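PDB 6WH7: penaeus monodon metallodensovirus major capsid protein from Penaeus monodon metallodensovirus, which forms the icosahedral capsid of this shrimp densovirus, sixty copies assembling into the shell that probably encloses a single-stranded DNA genome. Local coordinates for residues Leu226-Gly231 / Met246-Thr251; Gly235-Pro240 / Gly331-Ile336; Lys256-Arg261 / Ser363-His368; Val263-Met268 / Gly347-Arg352. One frame throughout, in Å; residues are numbered along the deposited sequence.

Contact 1: residues Leu226-Gly231 / Met246-Thr251; sequences LGFWFG and MNAVGT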
loop_
_atom_site.group_PDB
_atom_site.type_symbol
_atom_site.label_atom_id
_atom_site.label_comp_id
_atom_site.label_asym_id
_atom_site.label_seq_id
_atom_site.Cartn_x
_atom_site.Cartn_y
_atom_site.Cartn_z
ATOM N N LEU A 226 -24.500 -81.603 -19.920
ATOM C CA LEU A 226 -24.112 -82.704 -20.779
ATOM C C LEU A 226 -23.315 -82.135 -21.939
ATOM O O LEU A 226 -23.690 -81.109 -22.511
ATOM C CB LEU A 226 -25.346 -83.446 -21.298
ATOM C CG LEU A 226 -26.235 -84.200 -20.313
ATOM C CD1 LEU A 226 -27.544 -84.543 -20.946
ATOM C CD2 LEU A 226 -25.566 -85.472 -19.904
ATOM N N GLY A 227 -22.210 -82.770 -22.269
ATOM C CA GLY A 227 -21.564 -82.310 -23.472
ATOM C C GLY A 227 -22.173 -82.843 -24.736
ATOM O O GLY A 227 -21.655 -82.601 -25.827
ATOM N N PHE A 228 -23.275 -83.572 -24.618
ATOM C CA PHE A 228 -23.859 -84.294 -25.727
ATOM C C PHE A 228 -25.368 -84.165 -25.645
ATOM O O PHE A 228 -25.916 -83.651 -24.673
ATOM C CB PHE A 228 -23.438 -85.761 -25.718
ATOM C CG PHE A 228 -23.902 -86.507 -24.517
ATOM C CD1 PHE A 228 -25.066 -87.233 -24.548
ATOM C CD2 PHE A 228 -23.194 -86.452 -23.346
ATOM C CE1 PHE A 228 -25.484 -87.911 -23.454
ATOM C CE2 PHE A 228 -23.620 -87.124 -22.246
ATOM C CZ PHE A 228 -24.768 -87.854 -22.301
ATOM N N TRP A 229 -26.033 -84.633 -26.685
ATOM C CA TRP A 229 -27.474 -84.561 -26.827
ATOM C C TRP A 229 -28.033 -85.972 -26.915
ATOM O O TRP A 229 -27.297 -86.954 -26.898
ATOM C CB TRP A 229 -27.818 -83.752 -28.070
ATOM C CG TRP A 229 -27.402 -82.342 -27.962
ATOM C CD1 TRP A 229 -26.146 -81.860 -28.101
ATOM C CD2 TRP A 229 -28.248 -81.210 -27.799
ATOM N NE1 TRP A 229 -26.141 -80.503 -27.971
ATOM C CE2 TRP A 229 -27.426 -80.077 -27.796
ATOM C CE3 TRP A 229 -29.619 -81.045 -27.636
ATOM C CZ2 TRP A 229 -27.929 -78.801 -27.636
ATOM C CZ3 TRP A 229 -30.111 -79.784 -27.478
ATOM C CH2 TRP A 229 -29.274 -78.676 -27.479
ATOM N N PHE A 230 -29.349 -86.071 -27.014
ATOM C CA PHE A 230 -30.024 -87.346 -27.184
ATOM C C PHE A 230 -30.905 -87.287 -28.417
ATOM O O PHE A 230 -31.523 -86.261 -28.699
ATOM C CB PHE A 230 -30.863 -87.705 -25.967
ATOM C CG PHE A 230 -30.063 -87.914 -24.728
ATOM C CD1 PHE A 230 -29.406 -89.101 -24.513
ATOM C CD2 PHE A 230 -29.977 -86.931 -23.773
ATOM C CE1 PHE A 230 -28.673 -89.294 -23.384
ATOM C CE2 PHE A 230 -29.245 -87.127 -22.640
ATOM C CZ PHE A 230 -28.598 -88.311 -22.444
ATOM N N GLY A 231 -30.935 -88.381 -29.164
ATOM C CA GLY A 231 -31.742 -88.432 -30.361
ATOM C C GLY A 231 -32.962 -89.318 -30.272
ATOM O O GLY A 231 -33.739 -89.393 -31.225
ATOM N N MET A 246 -24.328 -95.855 -12.508
ATOM C CA MET A 246 -24.790 -95.562 -13.849
ATOM C C MET A 246 -23.918 -94.515 -14.517
ATOM O O MET A 246 -23.221 -93.746 -13.859
ATOM C CB MET A 246 -26.243 -95.108 -13.800
ATOM C CG MET A 246 -26.469 -93.820 -13.065
ATOM S SD MET A 246 -28.213 -93.565 -12.730
ATOM C CE MET A 246 -28.412 -94.414 -11.178
ATOM N N ASN A 247 -23.964 -94.502 -15.845
ATOM C CA ASN A 247 -23.295 -93.485 -16.637
ATOM C C ASN A 247 -24.284 -92.854 -17.607
ATOM O O ASN A 247 -25.292 -93.452 -17.982
ATOM C CB ASN A 247 -22.058 -94.044 -17.365
ATOM C CG ASN A 247 -22.355 -95.254 -18.206
ATOM O OD1 ASN A 247 -23.451 -95.413 -18.734
ATOM N ND2 ASN A 247 -21.369 -96.119 -18.345
ATOM N N ALA A 248 -23.978 -91.618 -18.001
ATOM C CA ALA A 248 -24.939 -90.789 -18.715
ATOM C C ALA A 248 -25.080 -91.166 -20.182
ATOM O O ALA A 248 -26.172 -91.032 -20.740
ATOM C CB ALA A 248 -24.545 -89.320 -18.595
ATOM N N VAL A 249 -24.016 -91.619 -20.829
ATOM C CA VAL A 249 -24.073 -91.957 -22.244
ATOM C C VAL A 249 -24.479 -93.413 -22.380
ATOM O O VAL A 249 -24.018 -94.277 -21.628
ATOM C CB VAL A 249 -22.729 -91.679 -22.945
ATOM C CG1 VAL A 249 -22.338 -90.253 -22.759
ATOM C CG2 VAL A 249 -21.645 -92.572 -22.431
ATOM N N GLY A 250 -25.367 -93.687 -23.325
ATOM C CA GLY A 250 -25.841 -95.038 -23.513
ATOM C C GLY A 250 -25.201 -95.738 -24.683
ATOM O O GLY A 250 -25.319 -96.956 -24.822
ATOM N N THR A 251 -24.522 -94.980 -25.532
ATOM C CA THR A 251 -23.923 -95.546 -26.726
ATOM C C THR A 251 -22.627 -96.254 -26.371
ATOM O O THR A 251 -21.733 -95.663 -25.762
ATOM C CB THR A 251 -23.662 -94.461 -27.762
ATOM O OG1 THR A 251 -24.895 -93.831 -28.116
ATOM C CG2 THR A 251 -23.035 -95.046 -29.004
#
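Phe228, Phe230 and Leu226 meet Ala248 and Val249 in a small, buried, mainly apolar contact between the short strand 229-230, with the residues before it, and a loop. Both segments belong to the long insertion between strands 218-222 and 270-274, the equivalent of the GH loop of the viral jelly roll. Phe228 sits at the centre. Val249 CG1 lies over one face of its ring, 3.7 Å from the ring centroid and 27° off the normal, a CH-pi contact displaced toward the CE2-CZ rim. Leu226 CB from the same segment takes the opposite face. With chi1 at 63°, CG of Phe228 stands between its own backbone N and carbonyl carbon, which sends the ring toward the 246-251 segment. The methyl of Ala248 then meets the ring edge, CB lying 4.0 Å from Phe228 CZ and 4.2 Å from Leu226 CD2. Phe230 places CZ 4.0 Å from Ala248 O, while its ring also stacks on Tyr330. Ala248 N is hydrogen-bonded to Asn242 OD1, and Val249 also packs on Asp367 of a second subunit. Since no hydrogen bond joins the two segments, their adhesion rests mainly on apolar packing and the CH-pi contact, with the ring edges of Phe228 and Phe230 turned to Ala248 O.

Contact 2: residues Gly235-Pro240 / Gly331-Ile336; sequences GNAYVP and GSLVSI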
loop_
_atom_site.group_PDB
_atom_site.type_symbol
_atom_site.label_atom_id
_atom_site.label_comp_id
_atom_site.label_asym_id
_atom_site.label_seq_id
_atom_site.Cartn_x
_atom_site.Cartn_y
_atom_site.Cartn_z
ATOM N N GLY A 235 -37.261 -93.642 -22.413
ATOM C CA GLY A 235 -37.592 -95.049 -22.333
ATOM C C GLY A 235 -37.239 -95.710 -21.020
ATOM O O GLY A 235 -36.400 -96.612 -20.999
ATOM N N ASN A 236 -37.831 -95.234 -19.928
ATOM C CA ASN A 236 -37.543 -95.674 -18.555
ATOM C C ASN A 236 -36.040 -95.722 -18.285
ATOM O O ASN A 236 -35.493 -96.689 -17.762
ATOM C CB ASN A 236 -38.262 -96.991 -18.188
ATOM C CG ASN A 236 -37.812 -98.207 -18.979
ATOM O OD1 ASN A 236 -36.640 -98.404 -19.263
ATOM N ND2 ASN A 236 -38.771 -99.053 -19.315
ATOM N N ALA A 237 -35.390 -94.618 -18.607
ATOM C CA ALA A 237 -34.020 -94.341 -18.232
ATOM C C ALA A 237 -34.001 -93.401 -17.039
ATOM O O ALA A 237 -34.900 -92.578 -16.864
ATOM C CB ALA A 237 -33.254 -93.711 -19.392
ATOM N N TYR A 238 -32.981 -93.545 -16.204
ATOM C CA TYR A 238 -32.709 -92.517 -15.218
ATOM C C TYR A 238 -32.338 -91.230 -15.933
ATOM O O TYR A 238 -31.979 -91.234 -17.111
ATOM C CB TYR A 238 -31.563 -92.922 -14.298
ATOM C CG TYR A 238 -31.816 -94.121 -13.433
ATOM C CD1 TYR A 238 -32.471 -93.997 -12.224
ATOM C CD2 TYR A 238 -31.357 -95.368 -13.799
ATOM C CE1 TYR A 238 -32.686 -95.079 -11.423
ATOM C CE2 TYR A 238 -31.569 -96.455 -12.999
ATOM C CZ TYR A 238 -32.236 -96.305 -11.812
ATOM O OH TYR A 238 -32.458 -97.390 -11.009
ATOM N N VAL A 239 -32.438 -90.112 -15.224
ATOM C CA VAL A 239 -31.990 -88.873 -15.844
ATOM C C VAL A 239 -30.490 -89.083 -15.981
ATOM O O VAL A 239 -29.904 -89.810 -15.168
ATOM C CB VAL A 239 -32.304 -87.616 -15.017
ATOM C CG1 VAL A 239 -33.643 -87.718 -14.298
ATOM C CG2 VAL A 239 -31.144 -87.214 -14.162
ATOM N N PRO A 240 -29.839 -88.522 -16.991
ATOM C CA PRO A 240 -28.413 -88.793 -17.184
ATOM C C PRO A 240 -27.599 -88.484 -15.936
ATOM O O PRO A 240 -27.666 -87.389 -15.382
ATOM C CB PRO A 240 -28.051 -87.871 -18.344
ATOM C CG PRO A 240 -29.314 -87.747 -19.097
ATOM C CD PRO A 240 -30.407 -87.748 -18.100
ATOM N N GLY A 331 -28.315 -93.297 -21.166
ATOM C CA GLY A 331 -27.253 -94.081 -20.580
ATOM C C GLY A 331 -27.636 -95.327 -19.825
ATOM O O GLY A 331 -27.197 -96.428 -20.166
ATOM N N SER A 332 -28.448 -95.174 -18.797
ATOM C CA SER A 332 -28.755 -96.278 -17.911
ATOM C C SER A 332 -30.239 -96.273 -17.626
ATOM O O SER A 332 -30.852 -95.213 -17.489
ATOM C CB SER A 332 -27.980 -96.185 -16.617
ATOM O OG SER A 332 -28.382 -95.043 -15.903
ATOM N N LEU A 333 -30.804 -97.461 -17.539
ATOM C CA LEU A 333 -32.235 -97.633 -17.429
ATOM C C LEU A 333 -32.583 -98.036 -16.009
ATOM O O LEU A 333 -31.814 -98.725 -15.337
ATOM C CB LEU A 333 -32.724 -98.704 -18.397
ATOM C CG LEU A 333 -32.347 -98.498 -19.856
ATOM C CD1 LEU A 333 -32.887 -99.637 -20.682
ATOM C CD2 LEU A 333 -32.824 -97.171 -20.369
ATOM N N VAL A 334 -33.746 -97.591 -15.548
ATOM C CA VAL A 334 -34.295 -98.171 -14.339
ATOM C C VAL A 334 -34.625 -99.625 -14.632
ATOM O O VAL A 334 -34.982 -99.990 -15.757
ATOM C CB VAL A 334 -35.532 -97.392 -13.863
ATOM C CG1 VAL A 334 -35.177 -95.957 -13.652
ATOM C CG2 VAL A 334 -36.631 -97.487 -14.863
ATOM N N SER A 335 -34.478 -100.474 -13.628
ATOM C CA SER A 335 -34.732 -101.889 -13.837
ATOM C C SER A 335 -36.236 -102.111 -13.840
ATOM O O SER A 335 -36.906 -101.887 -12.830
ATOM C CB SER A 335 -34.053 -102.716 -12.752
ATOM O OG SER A 335 -34.301 -104.094 -12.939
ATOM N N ILE A 336 -36.761 -102.560 -14.975
ATOM C CA ILE A 336 -38.189 -102.747 -15.178
ATOM C C ILE A 336 -38.406 -104.158 -15.687
ATOM O O ILE A 336 -37.780 -104.569 -16.668
ATOM C CB ILE A 336 -38.772 -101.747 -16.194
ATOM C CG1 ILE A 336 -38.507 -100.311 -15.784
ATOM C CG2 ILE A 336 -40.260 -101.942 -16.322
ATOM C CD1 ILE A 336 -39.162 -99.943 -14.547
#
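The carbonyl oxygen of Ser332 accepts a hydrogen bond from Tyr238 N at 3.0 Å, and Asn236 O in turn receives Val334 N, also at 3.0 Å. These two bonds, both noticeably bent at the hydrogen, flank Ala237 and Leu333 and make an isolated beta bridge between the GH loop of the jelly roll and the C-terminal extension that follows strand 287-302. The touching parts run 114° apart and the pairing stays a single bridge; 335-336 instead pairs with strand 340-345. Backbone bonds from Ala237 to Met88 and from Val239 to Asn86 tie the GH-loop side to the region where helix 88-92 begins. Carbon atoms pack around the bridge: Ala237 CB touches Leu333 CD2 at 3.6 Å, and Asn236 CB lies 3.7 Å from Val334 CG2. The Tyr238 side chain folds back over the partner segment, its CG anti to the carbonyl carbon (chi1 -64°), and its hydroxyl is hydrogen-bonded to Gln345 N. Fixed at both ends in this way, the ring presents a face to Val334. The CG1 methyl of Val334 stands over the middle of the Tyr238 ring, 3.4 Å from the centroid, as a CH-pi contact.

Contact 3: residues Lys256-Arg261 / Ser363-His368; sequences KHINVR and SMLFDH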
loop_
_atom_site.group_PDB
_atom_site.type_symbol
_atom_site.label_atom_id
_atom_site.label_comp_id
_atom_site.label_asym_id
_atom_site.label_seq_id
_atom_site.Cartn_x
_atom_site.Cartn_y
_atom_site.Cartn_z
ATOM N N LYS A 256 -11.698 -97.288 -33.171
ATOM C CA LYS A 256 -11.016 -96.586 -34.253
ATOM C C LYS A 256 -11.611 -95.219 -34.547
ATOM O O LYS A 256 -11.517 -94.730 -35.669
ATOM C CB LYS A 256 -10.981 -97.434 -35.521
ATOM C CG LYS A 256 -10.342 -98.780 -35.291
ATOM C CD LYS A 256 -8.949 -98.619 -34.729
ATOM C CE LYS A 256 -8.291 -99.965 -34.515
ATOM N NZ LYS A 256 -6.926 -99.815 -33.956
ATOM N N HIS A 257 -12.192 -94.584 -33.542
ATOM C CA HIS A 257 -12.599 -93.189 -33.632
ATOM C C HIS A 257 -12.939 -92.708 -32.232
ATOM O O HIS A 257 -12.897 -93.473 -31.266
ATOM C CB HIS A 257 -13.775 -92.994 -34.580
ATOM C CG HIS A 257 -14.952 -93.857 -34.271
ATOM N ND1 HIS A 257 -15.047 -95.160 -34.701
ATOM C CD2 HIS A 257 -16.078 -93.612 -33.564
ATOM C CE1 HIS A 257 -16.188 -95.675 -34.287
ATOM N NE2 HIS A 257 -16.830 -94.758 -33.589
ATOM N N ILE A 258 -13.281 -91.440 -32.133
ATOM C CA ILE A 258 -13.647 -90.866 -30.849
ATOM C C ILE A 258 -15.108 -91.156 -30.563
ATOM O O ILE A 258 -15.945 -91.244 -31.465
ATOM C CB ILE A 258 -13.352 -89.359 -30.802
ATOM C CG1 ILE A 258 -14.155 -88.639 -31.865
ATOM C CG2 ILE A 258 -11.877 -89.107 -30.972
ATOM C CD1 ILE A 258 -14.038 -87.180 -31.807
ATOM N N ASN A 259 -15.405 -91.318 -29.285
ATOM C CA ASN A 259 -16.735 -91.605 -28.793
ATOM C C ASN A 259 -17.036 -90.646 -27.660
ATOM O O ASN A 259 -16.152 -89.962 -27.147
ATOM C CB ASN A 259 -16.842 -93.050 -28.312
ATOM C CG ASN A 259 -16.655 -94.037 -29.422
ATOM O OD1 ASN A 259 -15.803 -94.908 -29.347
ATOM N ND2 ASN A 259 -17.476 -93.932 -30.448
ATOM N N VAL A 260 -18.295 -90.591 -27.276
ATOM C CA VAL A 260 -18.711 -89.797 -26.132
ATOM C C VAL A 260 -18.571 -90.655 -24.892
ATOM O O VAL A 260 -19.083 -91.777 -24.838
ATOM C CB VAL A 260 -20.148 -89.301 -26.299
ATOM C CG1 VAL A 260 -20.551 -88.473 -25.116
ATOM C CG2 VAL A 260 -20.249 -88.505 -27.535
ATOM N N ARG A 261 -17.870 -90.138 -23.902
ATOM C CA ARG A 261 -17.598 -90.878 -22.688
ATOM C C ARG A 261 -18.006 -90.024 -21.503
ATOM O O ARG A 261 -17.720 -88.828 -21.471
ATOM C CB ARG A 261 -16.125 -91.249 -22.600
ATOM C CG ARG A 261 -15.620 -92.024 -23.792
ATOM C CD ARG A 261 -16.344 -93.332 -23.953
ATOM N NE ARG A 261 -16.160 -94.213 -22.809
ATOM C CZ ARG A 261 -15.126 -95.029 -22.656
ATOM N NH1 ARG A 261 -14.184 -95.086 -23.579
ATOM N NH2 ARG A 261 -15.041 -95.796 -21.585
ATOM N N SER A 363 -19.650 -85.172 -20.027
ATOM C CA SER A 363 -19.055 -86.073 -20.999
ATOM C C SER A 363 -17.843 -85.427 -21.640
ATOM O O SER A 363 -17.699 -84.209 -21.655
ATOM C CB SER A 363 -20.038 -86.460 -22.095
ATOM O OG SER A 363 -20.359 -85.333 -22.880
ATOM N N MET A 364 -16.979 -86.263 -22.195
ATOM C CA MET A 364 -15.877 -85.807 -23.020
ATOM C C MET A 364 -15.857 -86.641 -24.286
ATOM O O MET A 364 -16.583 -87.625 -24.421
ATOM C CB MET A 364 -14.527 -85.899 -22.303
ATOM C CG MET A 364 -13.976 -87.292 -22.161
ATOM S SD MET A 364 -12.350 -87.227 -21.415
ATOM C CE MET A 364 -11.406 -86.565 -22.774
ATOM N N LEU A 365 -15.031 -86.231 -25.227
ATOM C CA LEU A 365 -14.964 -86.867 -26.531
ATOM C C LEU A 365 -13.624 -87.589 -26.580
ATOM O O LEU A 365 -12.570 -86.952 -26.547
ATOM C CB LEU A 365 -15.110 -85.811 -27.619
ATOM C CG LEU A 365 -15.783 -86.193 -28.919
ATOM C CD1 LEU A 365 -16.902 -87.151 -28.630
ATOM C CD2 LEU A 365 -16.346 -84.942 -29.520
ATOM N N PHE A 366 -13.661 -88.915 -26.630
ATOM C CA PHE A 366 -12.514 -89.731 -26.266
ATOM C C PHE A 366 -12.392 -90.885 -27.249
ATOM O O PHE A 366 -13.395 -91.506 -27.597
ATOM C CB PHE A 366 -12.699 -90.237 -24.830
ATOM C CG PHE A 366 -11.530 -90.970 -24.271
ATOM C CD1 PHE A 366 -10.490 -90.282 -23.684
ATOM C CD2 PHE A 366 -11.479 -92.343 -24.301
ATOM C CE1 PHE A 366 -9.421 -90.947 -23.156
ATOM C CE2 PHE A 366 -10.407 -93.010 -23.776
ATOM C CZ PHE A 366 -9.379 -92.309 -23.202
ATOM N N ASP A 367 -11.174 -91.174 -27.696
ATOM C CA ASP A 367 -11.002 -92.164 -28.750
ATOM C C ASP A 367 -11.208 -93.577 -28.218
ATOM O O ASP A 367 -11.193 -93.827 -27.013
ATOM C CB ASP A 367 -9.623 -92.068 -29.400
ATOM C CG ASP A 367 -8.500 -92.500 -28.482
ATOM O OD1 ASP A 367 -8.728 -92.704 -27.278
ATOM O OD2 ASP A 367 -7.368 -92.652 -28.979
ATOM N N HIS A 368 -11.414 -94.509 -29.137
ATOM C CA HIS A 368 -11.564 -95.905 -28.774
ATOM C C HIS A 368 -10.781 -96.746 -29.767
ATOM O O HIS A 368 -10.682 -96.397 -30.944
ATOM C CB HIS A 368 -13.040 -96.308 -28.746
ATOM C CG HIS A 368 -13.303 -97.613 -28.068
ATOM N ND1 HIS A 368 -13.205 -98.824 -28.713
ATOM C CD2 HIS A 368 -13.656 -97.893 -26.792
ATOM C CE1 HIS A 368 -13.492 -99.796 -27.866
ATOM N NE2 HIS A 368 -13.767 -99.257 -26.694
#
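Arg261 lays the start of its side chain across Phe366, CG resting 3.6 Å from Phe366 CB. Bends at chi2 and chi3 then fold the chain back so that NH1 comes within 3.9 Å of Phe366 CD2, with the guanidinium plane turned 81° from the ring. The charged end is directed to another molecule: Arg261 NE forms a salt bridge with Asp367 OD1 of a second subunit. Reciprocally, Asp367 OD1 of this chain pairs with Arg261 NE of a third subunit, while its OD2 accepts Gly262 N of that same third subunit. Phe366 makes edge-to-face stacks with Phe366 of both neighbours. These side chains rise from a two-stranded antiparallel ribbon, Arg261 and Phe366 on one face and Asp367 on the other, which joins the later part of the GH loop to the C-terminal strand 363-368. Asn259 pairs with Phe366 and Arg261 with Met364 through nearly straight backbone bonds, such as Arg261 N to Met364 O at 2.9 Å and 168°. At the far end the register slips by one residue: Lys256, with positive phi, and His257 both face His368, a G1 beta bulge. Backbone groups of Ile258, Leu365 and Asp367 also hydrogen-bond to the third subunit. Ile258, Val260 and Leu365 give the face shared with Asp367 its aliphatic part. Ile258 CG1 lies between the backbone N and carbonyl carbon (chi1 61°), carrying CD1 to within 3.5 Å of Leu365 CG. Leu365 CD1 approaches Val260 CG2 at 3.8 Å, and Val260 CG1 meets Ser363 CB at 3.7 Å.

Contact 4: residues Val263-Met268 / Gly347-Arg352; sequences VNNRGM and GPTCPR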
loop_
_atom_site.group_PDB
_atom_site.type_symbol
_atom_site.label_atom_id
_atom_site.label_comp_id
_atom_site.label_asym_id
_atom_site.label_seq_id
_atom_site.Cartn_x
_atom_site.Cartn_y
_atom_site.Cartn_z
ATOM N N VAL A 263 -18.039 -88.465 -17.762
ATOM C CA VAL A 263 -16.952 -87.874 -16.993
ATOM C C VAL A 263 -17.550 -87.155 -15.789
ATOM O O VAL A 263 -18.661 -86.626 -15.865
ATOM C CB VAL A 263 -16.123 -86.920 -17.887
ATOM C CG1 VAL A 263 -15.195 -86.072 -17.078
ATOM C CG2 VAL A 263 -15.303 -87.701 -18.877
ATOM N N ASN A 264 -16.832 -87.172 -14.666
ATOM C CA ASN A 264 -16.953 -86.247 -13.533
ATOM C C ASN A 264 -17.992 -86.531 -12.451
ATOM O O ASN A 264 -18.161 -85.655 -11.609
ATOM C CB ASN A 264 -17.173 -84.790 -13.969
ATOM C CG ASN A 264 -15.901 -84.114 -14.361
ATOM O OD1 ASN A 264 -14.820 -84.560 -13.998
ATOM N ND2 ASN A 264 -16.016 -83.011 -15.077
ATOM N N ASN A 265 -18.750 -87.618 -12.480
ATOM C CA ASN A 265 -19.635 -87.870 -11.342
ATOM C C ASN A 265 -20.631 -86.754 -11.067
ATOM O O ASN A 265 -20.441 -85.969 -10.139
ATOM C CB ASN A 265 -18.845 -88.116 -10.056
ATOM C CG ASN A 265 -19.740 -88.499 -8.895
ATOM O OD1 ASN A 265 -20.788 -89.101 -9.078
ATOM N ND2 ASN A 265 -19.335 -88.129 -7.695
ATOM N N ARG A 266 -21.659 -86.635 -11.885
ATOM C CA ARG A 266 -22.833 -85.858 -11.529
ATOM C C ARG A 266 -23.961 -86.849 -11.307
ATOM O O ARG A 266 -24.301 -87.614 -12.211
ATOM C CB ARG A 266 -23.191 -84.855 -12.618
ATOM C CG ARG A 266 -24.232 -83.857 -12.212
ATOM C CD ARG A 266 -24.635 -83.025 -13.392
ATOM N NE ARG A 266 -23.536 -82.234 -13.915
ATOM C CZ ARG A 266 -23.256 -80.999 -13.529
ATOM N NH1 ARG A 266 -24.010 -80.400 -12.625
ATOM N NH2 ARG A 266 -22.233 -80.359 -14.063
ATOM N N GLY A 267 -24.531 -86.843 -10.111
ATOM C CA GLY A 267 -25.579 -87.786 -9.793
ATOM C C GLY A 267 -26.563 -87.142 -8.850
ATOM O O GLY A 267 -26.352 -86.031 -8.367
ATOM N N MET A 268 -27.657 -87.843 -8.601
ATOM C CA MET A 268 -28.692 -87.345 -7.711
ATOM C C MET A 268 -28.824 -88.239 -6.499
ATOM O O MET A 268 -28.885 -89.460 -6.626
ATOM C CB MET A 268 -30.033 -87.225 -8.423
ATOM C CG MET A 268 -30.020 -86.149 -9.452
ATOM S SD MET A 268 -31.642 -85.673 -10.012
ATOM C CE MET A 268 -31.980 -87.017 -11.038
ATOM N N GLY A 347 -27.047 -93.193 -6.246
ATOM C CA GLY A 347 -25.737 -92.748 -6.643
ATOM C C GLY A 347 -25.588 -91.240 -6.665
ATOM O O GLY A 347 -25.477 -90.632 -7.727
ATOM N N PRO A 348 -25.663 -90.599 -5.506
ATOM C CA PRO A 348 -25.486 -89.146 -5.455
ATOM C C PRO A 348 -24.138 -88.719 -6.006
ATOM O O PRO A 348 -23.227 -89.519 -6.213
ATOM C CB PRO A 348 -25.575 -88.839 -3.961
ATOM C CG PRO A 348 -25.147 -90.076 -3.317
ATOM C CD PRO A 348 -25.698 -91.175 -4.156
ATOM N N THR A 349 -24.026 -87.427 -6.274
ATOM C CA THR A 349 -22.708 -86.853 -6.475
ATOM C C THR A 349 -21.984 -86.904 -5.140
ATOM O O THR A 349 -22.423 -86.288 -4.165
ATOM C CB THR A 349 -22.826 -85.420 -6.982
ATOM O OG1 THR A 349 -23.498 -85.409 -8.244
ATOM C CG2 THR A 349 -21.487 -84.810 -7.156
ATOM N N CYS A 350 -20.880 -87.613 -5.095
ATOM C CA CYS A 350 -20.314 -87.967 -3.806
ATOM C C CYS A 350 -19.529 -86.792 -3.245
ATOM O O CYS A 350 -18.636 -86.275 -3.919
ATOM C CB CYS A 350 -19.419 -89.186 -3.928
ATOM S SG CYS A 350 -18.704 -89.741 -2.382
ATOM N N PRO A 351 -19.838 -86.337 -2.030
ATOM C CA PRO A 351 -19.072 -85.229 -1.460
ATOM C C PRO A 351 -17.631 -85.578 -1.170
ATOM O O PRO A 351 -16.794 -84.673 -1.137
ATOM C CB PRO A 351 -19.843 -84.900 -0.180
ATOM C CG PRO A 351 -20.528 -86.153 0.165
ATOM C CD PRO A 351 -20.903 -86.788 -1.124
ATOM N N ARG A 352 -17.306 -86.850 -0.980
ATOM C CA ARG A 352 -15.937 -87.258 -0.714
ATOM C C ARG A 352 -15.154 -87.585 -1.973
ATOM O O ARG A 352 -13.954 -87.849 -1.885
ATOM C CB ARG A 352 -15.918 -88.443 0.245
ATOM C CG ARG A 352 -16.270 -88.039 1.651
ATOM C CD ARG A 352 -16.345 -89.208 2.582
ATOM N NE ARG A 352 -17.419 -90.117 2.228
ATOM C CZ ARG A 352 -17.733 -91.192 2.932
ATOM N NH1 ARG A 352 -17.063 -91.476 4.032
ATOM N NH2 ARG A 352 -18.724 -91.972 2.542
#
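CB of Thr349 stands 3.8 Å from Gly267 N, and from it the two branches part. OG1, anti to the carbonyl carbon of Thr349 (chi1 -62°), accepts the amide of Gly267 in a nearly straight hydrogen bond, N to OG1 2.6 Å and 166° at the hydrogen. The methyl CG2 swings to the Asn265 side and rests 3.4 Å from Asn265 O. The backbone of Thr349 adds a weak bond of its own, N to Gly267 O at 3.4 Å, so side chain and main chain of one residue both hold the same glycine. Within the jelly roll, 263-268 is the last part of the GH loop, leading into strand 270-274. Its partner, the loop 347-352, belongs to the C-terminal extension beyond strand 340-345. Neither is regular strand where they meet. Gly267 lies close against the extension, its CA giving a CH...O contact to Gly347 O at 3.5 Å. Next to it Pro348 CB comes within 4.2 Å of Met268 C, while the Met268 side chain turns from the contact and packs on Val239. Past Cys350, Arg352 carries the extension to a second subunit, where its NH2 forms a salt bridge with Glu305 OE2 of that neighbouring chain.

How the contacts relate
Every contact has at least one segment in the GH loop, 223-269; in contact 1 both are, whereas contacts 2, 3 and 4 bind it to the C-terminal extension. Contact 2 lies nearest the chain centre, about 9 Å from its own centre, yet is only partly buried; contacts 1, 3 and 4 are buried, contact 3, farthest out at about 26 Å, with the help of neighbouring subunits. Their chemistry differs: apolar and CH-pi packing without a hydrogen bond in contact 1, an isolated bridge in contact 2, a threonine hydroxyl in contact 4, and a full ribbon with ion pairs to other subunits in contact 3. Contact 1 touches both contact 2, through Phe230 on Pro240, and contact 3, through Val249 on Val260.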